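Glutamate racemase (Campylobacter jejuni, PDB 3UHF) belongs to the Asp/Glu/hydantoin racemase family and is an enzyme built of two alpha/beta lobes, with D-glutamic acid bound between them in this structure. Local coordinates at residues A[120-125]-A[232-237]; A[125-130]-A[223-228]; A[135-140]-A[151-156]; A[250-255]-A[259-264]. One frame throughout, in Å; residues are numbered along the deposited sequence.

Contact 1 of 4, residues A[120-125]-A[232-237]; sequences GVEATI and VEFLKE
E122 and E237 bring their carboxylates together across the space between helices 117-128 and 227-238. The two side chains arrive from opposite directions, and their carboxylate planes are nearly coplanar, 5° apart. OE2 of E122 lies 2.6 Å from OE2 of E237 and 3.1 Å from OE1 of the same residue; the shorter distance suggests that one of the acids may hold a proton. Basic groups surround the pair. The amine of K126 forms salt bridges with OE2 of E122 and OE1 of E237, while R238 takes OE1 of E122, so charge from one residue on each helix probably offsets that of the two acids. E122 gets this far because its CG is anti to the backbone N (chi1 167°) and the chain stays extended beyond it.

A carboxylate also meets an aromatic ring: E122 crosses F234 at about a right angle, and its OE1 lies 3.7 Å from CD1 of the ring, with the carboxylate inclined 41° to the ring plane. F234 also meets the ring of Y114.

The arrangement is a polar helix-helix contact of a two-lobed alpha/beta protein: helix 117-128 backs the four-stranded sheet, and helix 227-238 reaches helix 37-45.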
loop_
_atom_site.group_PDB
_atom_site.type_symbol
_atom_site.label_atom_id
_atom_site.label_comp_id
_atom_site.label_asym_id
_atom_site.label_seq_id
_atom_site.Cartn_x
_atom_site.Cartn_y
_atom_site.Cartn_z
ATOM N N GLY A 120 -4.575 -7.034 -2.958
ATOM C CA GLY A 120 -4.606 -6.471 -4.298
ATOM C C GLY A 120 -4.873 -7.533 -5.360
ATOM O O GLY A 120 -5.595 -7.306 -6.328
ATOM N N VAL A 121 -4.277 -8.704 -5.190
ATOM C CA VAL A 121 -4.572 -9.819 -6.093
ATOM C C VAL A 121 -6.045 -10.242 -6.017
ATOM O O VAL A 121 -6.707 -10.422 -7.050
ATOM C CB VAL A 121 -3.638 -11.011 -5.815
ATOM C CG1 VAL A 121 -4.097 -12.243 -6.585
ATOM C CG2 VAL A 121 -2.201 -10.626 -6.190
ATOM N N GLU A 122 -6.555 -10.397 -4.801
ATOM C CA GLU A 122 -7.965 -10.726 -4.604
ATOM C C GLU A 122 -8.878 -9.697 -5.283
ATOM O O GLU A 122 -9.845 -10.062 -5.950
ATOM C CB GLU A 122 -8.306 -10.811 -3.109
ATOM C CG GLU A 122 -9.813 -10.837 -2.843
ATOM C CD GLU A 122 -10.165 -10.905 -1.373
ATOM O OE1 GLU A 122 -9.336 -11.388 -0.567
ATOM O OE2 GLU A 122 -11.285 -10.474 -1.032
ATOM N N ALA A 123 -8.561 -8.411 -5.118
ATOM C CA ALA A 123 -9.375 -7.350 -5.712
ATOM C C ALA A 123 -9.361 -7.405 -7.241
ATOM O O ALA A 123 -10.381 -7.139 -7.900
ATOM C CB ALA A 123 -8.901 -5.978 -5.221
ATOM N N THR A 124 -8.212 -7.773 -7.802
ATOM C CA THR A 124 -8.064 -7.889 -9.251
ATOM C C THR A 124 -8.913 -9.034 -9.801
ATOM O O THR A 124 -9.597 -8.884 -10.817
ATOM C CB THR A 124 -6.581 -8.103 -9.652
ATOM O OG1 THR A 124 -5.780 -7.048 -9.106
ATOM C CG2 THR A 124 -6.408 -8.123 -11.173
ATOM N N ILE A 125 -8.876 -10.179 -9.124
ATOM C CA ILE A 125 -9.712 -11.315 -9.509
ATOM C C ILE A 125 -11.209 -10.979 -9.422
ATOM O O ILE A 125 -11.985 -11.323 -10.316
ATOM C CB ILE A 125 -9.372 -12.557 -8.662
ATOM C CG1 ILE A 125 -7.947 -13.028 -8.997
ATOM C CG2 ILE A 125 -10.398 -13.665 -8.898
ATOM C CD1 ILE A 125 -7.443 -14.148 -8.106
ATOM N N VAL A 232 -8.970 -2.816 2.516
ATOM C CA VAL A 232 -10.217 -2.626 3.270
ATOM C C VAL A 232 -11.160 -3.823 3.080
ATOM O O VAL A 232 -11.681 -4.375 4.049
ATOM C CB VAL A 232 -10.954 -1.318 2.896
ATOM C CG1 VAL A 232 -12.362 -1.321 3.465
ATOM C CG2 VAL A 232 -10.176 -0.091 3.397
ATOM N N GLU A 233 -11.362 -4.242 1.835
ATOM C CA GLU A 233 -12.282 -5.348 1.566
ATOM C C GLU A 233 -11.756 -6.655 2.157
ATOM O O GLU A 233 -12.508 -7.466 2.700
ATOM C CB GLU A 233 -12.502 -5.493 0.064
ATOM C CG GLU A 233 -13.117 -4.260 -0.571
ATOM C CD GLU A 233 -14.445 -3.898 0.082
ATOM O OE1 GLU A 233 -15.351 -4.761 0.101
ATOM O OE2 GLU A 233 -14.576 -2.761 0.589
ATOM N N PHE A 234 -10.448 -6.841 2.032
ATOM C CA PHE A 234 -9.737 -7.992 2.580
ATOM C C PHE A 234 -9.915 -8.100 4.095
ATOM O O PHE A 234 -10.196 -9.182 4.624
ATOM C CB PHE A 234 -8.251 -7.849 2.196
ATOM C CG PHE A 234 -7.352 -8.952 2.703
ATOM C CD1 PHE A 234 -6.953 -9.978 1.859
ATOM C CD2 PHE A 234 -6.869 -8.931 4.000
ATOM C CE1 PHE A 234 -6.112 -10.976 2.308
ATOM C CE2 PHE A 234 -6.032 -9.931 4.456
ATOM C CZ PHE A 234 -5.649 -10.953 3.607
ATOM N N LEU A 235 -9.743 -6.984 4.801
ATOM C CA LEU A 235 -9.859 -6.990 6.256
ATOM C C LEU A 235 -11.266 -7.310 6.741
ATOM O O LEU A 235 -11.439 -8.029 7.731
ATOM C CB LEU A 235 -9.409 -5.651 6.838
ATOM C CG LEU A 235 -7.900 -5.450 6.690
ATOM C CD1 LEU A 235 -7.496 -4.051 7.128
ATOM C CD2 LEU A 235 -7.160 -6.511 7.489
ATOM N N LYS A 236 -12.271 -6.774 6.053
ATOM C CA LYS A 236 -13.659 -7.043 6.436
ATOM C C LYS A 236 -13.992 -8.528 6.340
ATOM O O LYS A 236 -14.824 -9.048 7.093
ATOM C CB LYS A 236 -14.624 -6.194 5.604
ATOM C CG LYS A 236 -14.496 -4.695 5.906
ATOM C CD LYS A 236 -15.593 -3.849 5.269
ATOM C CE LYS A 236 -15.325 -3.610 3.794
ATOM N NZ LYS A 236 -16.164 -2.507 3.238
ATOM N N GLU A 237 -13.327 -9.222 5.426
ATOM C CA GLU A 237 -13.552 -10.653 5.250
ATOM C C GLU A 237 -12.747 -11.517 6.226
ATOM O O GLU A 237 -13.210 -12.569 6.656
ATOM C CB GLU A 237 -13.201 -11.056 3.822
ATOM C CG GLU A 237 -14.027 -10.369 2.762
ATOM C CD GLU A 237 -13.326 -10.368 1.417
ATOM O OE1 GLU A 237 -13.898 -9.841 0.438
ATOM O OE2 GLU A 237 -12.192 -10.889 1.352
#

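Contact 2 of 4, residues A[125-130]-A[223-228]; sequences IKALHD and KLIHSG
The CB methyl of A127 packs against the end of I225, 3.9 Å from its CD1. I225 has CG1 anti to the carbonyl carbon (chi1 -50°), and CD1 reaches from the strand to the last turn of helix 117-128, while A123 and T124 of the same helix also touch this side chain. Buried I225 thus packs against two successive turns of the helix.

K223, two residues earlier on the same strand face, runs extended along the surface. Its NZ donates a weak hydrogen bond to A127 O at 3.3 Å, and a positive charge at this point would probably suit the negative end of the helix. The helix ends at L128, and H129, the first residue beyond it, takes a positive phi of 43°. Its N still binds I125 O at 2.7 Å, and the imidazole folds back so that ND1 gives a weak but nearly straight bond (169°) to K126 O, lying in the ring plane at its edge. Side chains therefore donate to two of the carbonyls near the helix end.

At the other end of 223-228, H226 is the N-cap of helix 227-238, ND1 accepting from D229 N and weakly from G228 N. A helix lying over the outermost strand of a parallel sheet, with that strand running directly into the next helix, is characteristic of a three-layer alpha/beta lobe.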
loop_
_atom_site.group_PDB
_atom_site.type_symbol
_atom_site.label_atom_id
_atom_site.label_comp_id
_atom_site.label_asym_id
_atom_site.label_seq_id
_atom_site.Cartn_x
_atom_site.Cartn_y
_atom_site.Cartn_z
ATOM N N ILE A 125 -8.876 -10.179 -9.124
ATOM C CA ILE A 125 -9.712 -11.315 -9.509
ATOM C C ILE A 125 -11.209 -10.979 -9.422
ATOM O O ILE A 125 -11.985 -11.323 -10.316
ATOM C CB ILE A 125 -9.372 -12.557 -8.662
ATOM C CG1 ILE A 125 -7.947 -13.028 -8.997
ATOM C CG2 ILE A 125 -10.398 -13.665 -8.898
ATOM C CD1 ILE A 125 -7.443 -14.148 -8.106
ATOM N N LYS A 126 -11.619 -10.285 -8.367
ATOM C CA LYS A 126 -13.015 -9.866 -8.267
ATOM C C LYS A 126 -13.412 -8.914 -9.398
ATOM O O LYS A 126 -14.527 -8.987 -9.915
ATOM C CB LYS A 126 -13.286 -9.175 -6.940
ATOM C CG LYS A 126 -13.328 -10.086 -5.718
ATOM C CD LYS A 126 -13.728 -9.240 -4.509
ATOM C CE LYS A 126 -13.613 -9.995 -3.199
ATOM N NZ LYS A 126 -13.611 -9.028 -2.063
ATOM N N ALA A 127 -12.497 -8.022 -9.772
ATOM C CA ALA A 127 -12.782 -7.021 -10.790
ATOM C C ALA A 127 -12.856 -7.637 -12.188
ATOM O O ALA A 127 -13.680 -7.233 -13.006
ATOM C CB ALA A 127 -11.727 -5.913 -10.756
ATOM N N LEU A 128 -11.985 -8.607 -12.460
ATOM C CA LEU A 128 -11.904 -9.223 -13.785
ATOM C C LEU A 128 -12.745 -10.490 -13.928
ATOM O O LEU A 128 -13.422 -10.673 -14.948
ATOM C CB LEU A 128 -10.451 -9.563 -14.127
ATOM C CG LEU A 128 -9.472 -8.397 -14.255
ATOM C CD1 LEU A 128 -8.099 -8.947 -14.620
ATOM C CD2 LEU A 128 -9.972 -7.423 -15.310
ATOM N N HIS A 129 -12.677 -11.359 -12.920
ATOM C CA HIS A 129 -13.400 -12.639 -12.891
ATOM C C HIS A 129 -13.330 -13.359 -14.236
ATOM O O HIS A 129 -14.325 -13.885 -14.741
ATOM C CB HIS A 129 -14.851 -12.459 -12.414
ATOM C CG HIS A 129 -15.624 -11.456 -13.205
ATOM N ND1 HIS A 129 -15.700 -10.126 -12.852
ATOM C CD2 HIS A 129 -16.344 -11.586 -14.344
ATOM C CE1 HIS A 129 -16.436 -9.479 -13.738
ATOM N NE2 HIS A 129 -16.832 -10.340 -14.658
ATOM N N ASP A 130 -12.128 -13.350 -14.806
ATOM C CA ASP A 130 -11.851 -13.983 -16.087
ATOM C C ASP A 130 -10.335 -14.085 -16.217
ATOM O O ASP A 130 -9.657 -13.070 -16.413
ATOM C CB ASP A 130 -12.438 -13.139 -17.222
ATOM C CG ASP A 130 -12.219 -13.755 -18.591
ATOM O OD1 ASP A 130 -11.439 -14.722 -18.703
ATOM O OD2 ASP A 130 -12.828 -13.256 -19.562
ATOM N N LYS A 223 -9.357 -0.955 -15.715
ATOM C CA LYS A 223 -9.774 -0.779 -14.328
ATOM C C LYS A 223 -8.559 -0.634 -13.420
ATOM O O LYS A 223 -7.640 -1.445 -13.476
ATOM C CB LYS A 223 -10.626 -1.969 -13.878
ATOM C CG LYS A 223 -11.914 -2.129 -14.664
ATOM C CD LYS A 223 -12.706 -3.333 -14.165
ATOM C CE LYS A 223 -14.087 -3.397 -14.804
ATOM N NZ LYS A 223 -14.960 -4.342 -14.058
ATOM N N LEU A 224 -8.545 0.402 -12.583
ATOM C CA LEU A 224 -7.427 0.601 -11.675
ATOM C C LEU A 224 -7.712 -0.113 -10.356
ATOM O O LEU A 224 -8.802 0.016 -9.794
ATOM C CB LEU A 224 -7.162 2.095 -11.429
ATOM C CG LEU A 224 -6.271 2.834 -12.437
ATOM C CD1 LEU A 224 -6.867 2.753 -13.823
ATOM C CD2 LEU A 224 -6.123 4.288 -12.019
ATOM N N ILE A 225 -6.735 -0.883 -9.886
ATOM C CA ILE A 225 -6.849 -1.588 -8.615
ATOM C C ILE A 225 -6.056 -0.840 -7.547
ATOM O O ILE A 225 -4.835 -0.765 -7.615
ATOM C CB ILE A 225 -6.340 -3.054 -8.720
ATOM C CG1 ILE A 225 -6.970 -3.763 -9.925
ATOM C CG2 ILE A 225 -6.599 -3.794 -7.424
ATOM C CD1 ILE A 225 -8.494 -3.852 -9.889
ATOM N N HIS A 226 -6.763 -0.292 -6.559
ATOM C CA HIS A 226 -6.156 0.550 -5.516
ATOM C C HIS A 226 -5.834 -0.352 -4.304
ATOM O O HIS A 226 -6.709 -1.076 -3.818
ATOM C CB HIS A 226 -7.193 1.633 -5.178
ATOM C CG HIS A 226 -6.744 2.675 -4.201
ATOM N ND1 HIS A 226 -6.499 2.400 -2.874
ATOM C CD2 HIS A 226 -6.589 4.014 -4.344
ATOM C CE1 HIS A 226 -6.171 3.520 -2.251
ATOM N NE2 HIS A 226 -6.228 4.515 -3.117
ATOM N N SER A 227 -4.580 -0.351 -3.853
ATOM C CA SER A 227 -4.142 -1.254 -2.781
ATOM C C SER A 227 -4.825 -0.969 -1.449
ATOM O O SER A 227 -5.083 -1.892 -0.665
ATOM C CB SER A 227 -2.610 -1.211 -2.611
ATOM O OG SER A 227 -1.956 -1.792 -3.730
ATOM N N GLY A 228 -5.114 0.304 -1.190
ATOM C CA GLY A 228 -5.810 0.692 0.028
ATOM C C GLY A 228 -7.254 0.219 0.052
ATOM O O GLY A 228 -7.730 -0.326 1.052
#

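Contact 3 of 4, residues A[135-140]-A[151-156]; sequences ILVIAT and KRLLSQ
This is a wholly apolar, buried contact between a strand and a helix in the lobe built on the four-stranded parallel sheet, joining strand 135-139 to helix 148-155. L153 is the single helix residue involved, and it meets two residues on one face of the strand, I135 and V137, tip to tip in both cases. Both methyl groups take part. CD2 comes within 3.6 Å of CD1 of I135, whereas CD1 lies 4.1 Å from CG2 of V137 and as far from CD1 of I135. The leucine has CG anti to its carbonyl carbon (chi1 -74°), which leaves the isobutyl fork directed at the sheet.

The helix ends just beyond this point: S155 OG donates to R152 O at 2.7 Å, and Q156 N bonds to L153 O. At the far end of the strand, T140 occupies the N-cap position of helix 141-146 and lines the D-glutamic acid pocket, where its OG1 is hydrogen-bonded to OG1 of T96 and of T143.

Strand 135-139 lies between parallel strands 161-165 and 199-202, and helices 141-146 and 148-155 form the crossover to 161-165. Helix 117-128 lies alongside, with T124 and L128 touching I135 and V121 touching L153.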
loop_
_atom_site.group_PDB
_atom_site.type_symbol
_atom_site.label_atom_id
_atom_site.label_comp_id
_atom_site.label_asym_id
_atom_site.label_seq_id
_atom_site.Cartn_x
_atom_site.Cartn_y
_atom_site.Cartn_z
ATOM N N ILE A 135 -3.590 -8.206 -17.312
ATOM C CA ILE A 135 -3.230 -7.455 -16.122
ATOM C C ILE A 135 -1.863 -6.790 -16.297
ATOM O O ILE A 135 -0.912 -7.420 -16.750
ATOM C CB ILE A 135 -3.132 -8.382 -14.888
ATOM C CG1 ILE A 135 -4.462 -9.089 -14.644
ATOM C CG2 ILE A 135 -2.701 -7.599 -13.630
ATOM C CD1 ILE A 135 -4.377 -10.135 -13.563
ATOM N N LEU A 136 -1.775 -5.520 -15.928
ATOM C CA LEU A 136 -0.484 -4.843 -15.826
ATOM C C LEU A 136 -0.248 -4.522 -14.351
ATOM O O LEU A 136 -1.083 -3.884 -13.703
ATOM C CB LEU A 136 -0.474 -3.562 -16.660
ATOM C CG LEU A 136 0.757 -2.670 -16.432
ATOM C CD1 LEU A 136 2.020 -3.461 -16.742
ATOM C CD2 LEU A 136 0.653 -1.413 -17.296
ATOM N N VAL A 137 0.859 -5.017 -13.808
ATOM C CA VAL A 137 1.235 -4.693 -12.442
ATOM C C VAL A 137 2.356 -3.666 -12.514
ATOM O O VAL A 137 3.360 -3.915 -13.167
ATOM C CB VAL A 137 1.784 -5.921 -11.712
ATOM C CG1 VAL A 137 2.155 -5.557 -10.282
ATOM C CG2 VAL A 137 0.748 -7.051 -11.731
ATOM N N ILE A 138 2.174 -2.507 -11.887
ATOM C CA ILE A 138 3.268 -1.523 -11.825
ATOM C C ILE A 138 3.657 -1.307 -10.373
ATOM O O ILE A 138 2.794 -1.264 -9.500
ATOM C CB ILE A 138 2.915 -0.186 -12.522
ATOM C CG1 ILE A 138 1.638 0.431 -11.923
ATOM C CG2 ILE A 138 2.799 -0.420 -14.029
ATOM C CD1 ILE A 138 1.357 1.890 -12.381
ATOM N N ALA A 139 4.960 -1.171 -10.109
ATOM C CA ALA A 139 5.436 -1.177 -8.740
ATOM C C ALA A 139 6.888 -0.745 -8.717
ATOM O O ALA A 139 7.458 -0.437 -9.754
ATOM C CB ALA A 139 5.305 -2.591 -8.133
ATOM N N THR A 140 7.489 -0.754 -7.534
ATOM C CA THR A 140 8.926 -0.475 -7.426
ATOM C C THR A 140 9.723 -1.631 -8.019
ATOM O O THR A 140 9.177 -2.702 -8.238
ATOM C CB THR A 140 9.373 -0.323 -5.956
ATOM O OG1 THR A 140 9.165 -1.562 -5.260
ATOM C CG2 THR A 140 8.604 0.811 -5.254
ATOM N N LYS A 151 3.584 -14.540 -9.039
ATOM C CA LYS A 151 3.359 -15.897 -8.545
ATOM C C LYS A 151 1.927 -16.113 -8.073
ATOM O O LYS A 151 1.339 -17.175 -8.311
ATOM C CB LYS A 151 4.336 -16.240 -7.416
ATOM C CG LYS A 151 5.770 -16.525 -7.880
ATOM C CD LYS A 151 6.712 -16.628 -6.676
ATOM C CE LYS A 151 7.953 -17.463 -6.978
ATOM N NZ LYS A 151 8.971 -16.733 -7.780
ATOM N N ARG A 152 1.371 -15.124 -7.388
ATOM C CA ARG A 152 -0.007 -15.246 -6.922
ATOM C C ARG A 152 -0.968 -15.320 -8.100
ATOM O O ARG A 152 -1.822 -16.202 -8.157
ATOM C CB ARG A 152 -0.379 -14.093 -5.988
ATOM C CG ARG A 152 0.342 -14.127 -4.652
ATOM C CD ARG A 152 -0.123 -12.998 -3.739
ATOM N NE ARG A 152 0.406 -13.145 -2.383
ATOM C CZ ARG A 152 -0.157 -13.898 -1.443
ATOM N NH1 ARG A 152 -1.265 -14.576 -1.709
ATOM N NH2 ARG A 152 0.388 -13.981 -0.237
ATOM N N LEU A 153 -0.814 -14.405 -9.047
ATOM C CA LEU A 153 -1.689 -14.365 -10.218
ATOM C C LEU A 153 -1.569 -15.645 -11.054
ATOM O O LEU A 153 -2.575 -16.232 -11.473
ATOM C CB LEU A 153 -1.349 -13.136 -11.063
ATOM C CG LEU A 153 -1.852 -11.848 -10.404
ATOM C CD1 LEU A 153 -1.216 -10.622 -11.038
ATOM C CD2 LEU A 153 -3.365 -11.783 -10.503
ATOM N N LEU A 154 -0.340 -16.096 -11.274
ATOM C CA LEU A 154 -0.125 -17.352 -11.997
ATOM C C LEU A 154 -0.765 -18.545 -11.295
ATOM O O LEU A 154 -1.307 -19.444 -11.947
ATOM C CB LEU A 154 1.375 -17.612 -12.200
ATOM C CG LEU A 154 2.091 -16.672 -13.177
ATOM C CD1 LEU A 154 3.584 -16.996 -13.235
ATOM C CD2 LEU A 154 1.471 -16.737 -14.564
ATOM N N SER A 155 -0.720 -18.559 -9.967
ATOM C CA SER A 155 -1.279 -19.683 -9.219
ATOM C C SER A 155 -2.798 -19.706 -9.337
ATOM O O SER A 155 -3.433 -20.720 -9.050
ATOM C CB SER A 155 -0.874 -19.625 -7.746
ATOM O OG SER A 155 -1.606 -18.626 -7.061
ATOM N N GLN A 156 -3.376 -18.592 -9.769
ATOM C CA GLN A 156 -4.824 -18.513 -9.974
ATOM C C GLN A 156 -5.189 -18.621 -11.454
ATOM O O GLN A 156 -6.350 -18.471 -11.835
ATOM C CB GLN A 156 -5.388 -17.226 -9.358
ATOM C CG GLN A 156 -5.419 -17.256 -7.830
ATOM C CD GLN A 156 -6.360 -18.319 -7.281
ATOM O OE1 GLN A 156 -7.485 -18.492 -7.768
ATOM N NE2 GLN A 156 -5.909 -19.031 -6.254
#

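Contact 4 of 4, residues A[250-255]-A[259-264]; sequences LHFYAS and ESLKNT
Strand 250-254 and helix 259-264 run at 137° to each other, N-to-C, with their axes 8.1 Å apart at closest approach. Together they form a beta-alpha unit: the last strand of the chain lies at the edge of the five-stranded parallel sheet, and after a short turn the final helix folds back across that strand.

L261 is the buried residue of the interface. Its CG is anti to the backbone N (chi1 169°), and this carries CD2 onto the strand, where it sits 3.9 Å from CB of A254 and 3.5 Å from the backbone O of Y253. The same methyl also comes near CB of F252, so one branch of the leucine serves three successive strand residues. Beyond the strand, L261 touches V34.

The aliphatic part of K262 supplies the second half of the contact. It crosses F252 obliquely, with CG 3.8 Å from the phenylalanine CB, and farther along CE comes 3.9 Å from F252 O. The ring of F252 continues to L37 and L40 of helix 37-45, which places this side chain between two helices. Y253, whose CB points away from the helix, serves the other face of the sheet, where its ring meets F85.

Extended to its end, K262 leaves the strand and forms a salt bridge one turn back along its own helix, NZ lying 3.3 Å from E259 OE1 on the syn side of that oxygen and 31° out of the carboxylate plane.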
loop_
_atom_site.group_PDB
_atom_site.type_symbol
_atom_site.label_atom_id
_atom_site.label_comp_id
_atom_site.label_asym_id
_atom_site.label_seq_id
_atom_site.Cartn_x
_atom_site.Cartn_y
_atom_site.Cartn_z
ATOM N N LEU A 250 -6.196 9.458 15.070
ATOM C CA LEU A 250 -4.980 9.201 14.310
ATOM C C LEU A 250 -3.758 9.708 15.065
ATOM O O LEU A 250 -3.789 10.792 15.647
ATOM C CB LEU A 250 -5.047 9.886 12.940
ATOM C CG LEU A 250 -6.177 9.507 11.981
ATOM C CD1 LEU A 250 -6.018 10.255 10.660
ATOM C CD2 LEU A 250 -6.180 8.016 11.747
ATOM N N HIS A 251 -2.689 8.918 15.059
ATOM C CA HIS A 251 -1.410 9.353 15.614
ATOM C C HIS A 251 -0.331 9.102 14.578
ATOM O O HIS A 251 -0.268 8.018 14.000
ATOM C CB HIS A 251 -1.076 8.587 16.890
ATOM C CG HIS A 251 -2.054 8.811 17.999
ATOM N ND1 HIS A 251 -2.110 9.988 18.713
ATOM C CD2 HIS A 251 -3.019 8.013 18.512
ATOM C CE1 HIS A 251 -3.066 9.903 19.621
ATOM N NE2 HIS A 251 -3.631 8.715 19.521
ATOM N N PHE A 252 0.512 10.106 14.349
ATOM C CA PHE A 252 1.561 10.011 13.341
ATOM C C PHE A 252 2.944 10.010 13.968
ATOM O O PHE A 252 3.253 10.850 14.815
ATOM C CB PHE A 252 1.441 11.176 12.358
ATOM C CG PHE A 252 0.177 11.149 11.561
ATOM C CD1 PHE A 252 -0.934 11.873 11.970
ATOM C CD2 PHE A 252 0.096 10.387 10.404
ATOM C CE1 PHE A 252 -2.107 11.838 11.236
ATOM C CE2 PHE A 252 -1.078 10.345 9.665
ATOM C CZ PHE A 252 -2.182 11.068 10.088
ATOM N N TYR A 253 3.773 9.066 13.540
ATOM C CA TYR A 253 5.177 9.032 13.925
ATOM C C TYR A 253 6.058 8.859 12.698
ATOM O O TYR A 253 5.640 8.267 11.707
ATOM C CB TYR A 253 5.427 7.896 14.907
ATOM C CG TYR A 253 4.637 8.028 16.189
ATOM C CD1 TYR A 253 5.172 8.683 17.293
ATOM C CD2 TYR A 253 3.360 7.496 16.301
ATOM C CE1 TYR A 253 4.452 8.805 18.471
ATOM C CE2 TYR A 253 2.630 7.610 17.480
ATOM C CZ TYR A 253 3.180 8.264 18.557
ATOM O OH TYR A 253 2.461 8.375 19.730
ATOM N N ALA A 254 7.276 9.388 12.753
ATOM C CA ALA A 254 8.187 9.220 11.637
ATOM C C ALA A 254 9.620 9.234 12.129
ATOM O O ALA A 254 9.927 9.857 13.153
ATOM C CB ALA A 254 7.969 10.317 10.586
ATOM N N SER A 255 10.500 8.560 11.400
ATOM C CA SER A 255 11.903 8.511 11.800
ATOM C C SER A 255 12.645 9.804 11.453
ATOM O O SER A 255 13.809 9.976 11.822
ATOM C CB SER A 255 12.596 7.292 11.200
ATOM O OG SER A 255 12.441 7.256 9.793
ATOM N N GLU A 259 6.645 16.479 11.383
ATOM C CA GLU A 259 5.699 17.549 11.077
ATOM C C GLU A 259 5.384 17.612 9.578
ATOM O O GLU A 259 4.266 17.932 9.187
ATOM C CB GLU A 259 6.193 18.903 11.610
ATOM C CG GLU A 259 6.203 18.986 13.141
ATOM C CD GLU A 259 4.866 18.595 13.765
ATOM O OE1 GLU A 259 4.869 17.902 14.809
ATOM O OE2 GLU A 259 3.811 18.986 13.217
ATOM N N SER A 260 6.375 17.303 8.749
ATOM C CA SER A 260 6.155 17.245 7.312
ATOM C C SER A 260 5.188 16.108 6.972
ATOM O O SER A 260 4.330 16.244 6.096
ATOM C CB SER A 260 7.480 17.050 6.572
ATOM O OG SER A 260 7.268 16.888 5.182
ATOM N N LEU A 261 5.332 14.985 7.669
ATOM C CA LEU A 261 4.446 13.840 7.456
ATOM C C LEU A 261 3.009 14.202 7.815
ATOM O O LEU A 261 2.084 13.919 7.052
ATOM C CB LEU A 261 4.893 12.631 8.279
ATOM C CG LEU A 261 3.873 11.479 8.332
ATOM C CD1 LEU A 261 3.582 10.955 6.943
ATOM C CD2 LEU A 261 4.353 10.366 9.237
ATOM N N LYS A 262 2.828 14.823 8.977
ATOM C CA LYS A 262 1.504 15.250 9.417
ATOM C C LYS A 262 0.888 16.232 8.423
ATOM O O LYS A 262 -0.301 16.149 8.121
ATOM C CB LYS A 262 1.575 15.888 10.807
ATOM C CG LYS A 262 1.972 14.920 11.910
ATOM C CD LYS A 262 2.142 15.649 13.242
ATOM C CE LYS A 262 2.559 14.695 14.349
ATOM N NZ LYS A 262 2.885 15.403 15.621
ATOM N N ASN A 263 1.704 17.155 7.920
ATOM C CA ASN A 263 1.235 18.141 6.954
ATOM C C ASN A 263 0.698 17.481 5.697
ATOM O O ASN A 263 -0.383 17.828 5.217
ATOM C CB ASN A 263 2.350 19.120 6.590
ATOM C CG ASN A 263 1.926 20.114 5.524
ATOM O OD1 ASN A 263 1.177 21.052 5.796
ATOM N ND2 ASN A 263 2.408 19.916 4.304
ATOM N N THR A 264 1.458 16.527 5.168
ATOM C CA THR A 264 1.040 15.780 3.988
ATOM C C THR A 264 -0.254 15.022 4.281
ATOM O O THR A 264 -1.167 14.974 3.452
ATOM C CB THR A 264 2.126 14.780 3.532
ATOM O OG1 THR A 264 3.339 15.490 3.255
ATOM C CG2 THR A 264 1.686 14.037 2.278
#

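How the contacts relate
Contacts 1, 2 and 3 form one continuous region around helix 117-128. Contacts 1 and 2 share I125 and both use helix 227-238, and I225 of contact 2 also packs on T124 and A123, while L128 and T124 lead on to I135 of contact 3. Contact 3 is buried and purely apolar; contacts 1 and 2 are both partly buried, contact 2 mixing a buried isoleucine with an exposed lysine and helix-helix contact 1 being dominated by charge. Contact 4 stands apart, on the opposite side of the chain's centre and about 27 Å from contact 1 between centres; it belongs to the other sheet and lies at the surface, where apolar packing is bordered by a lysine.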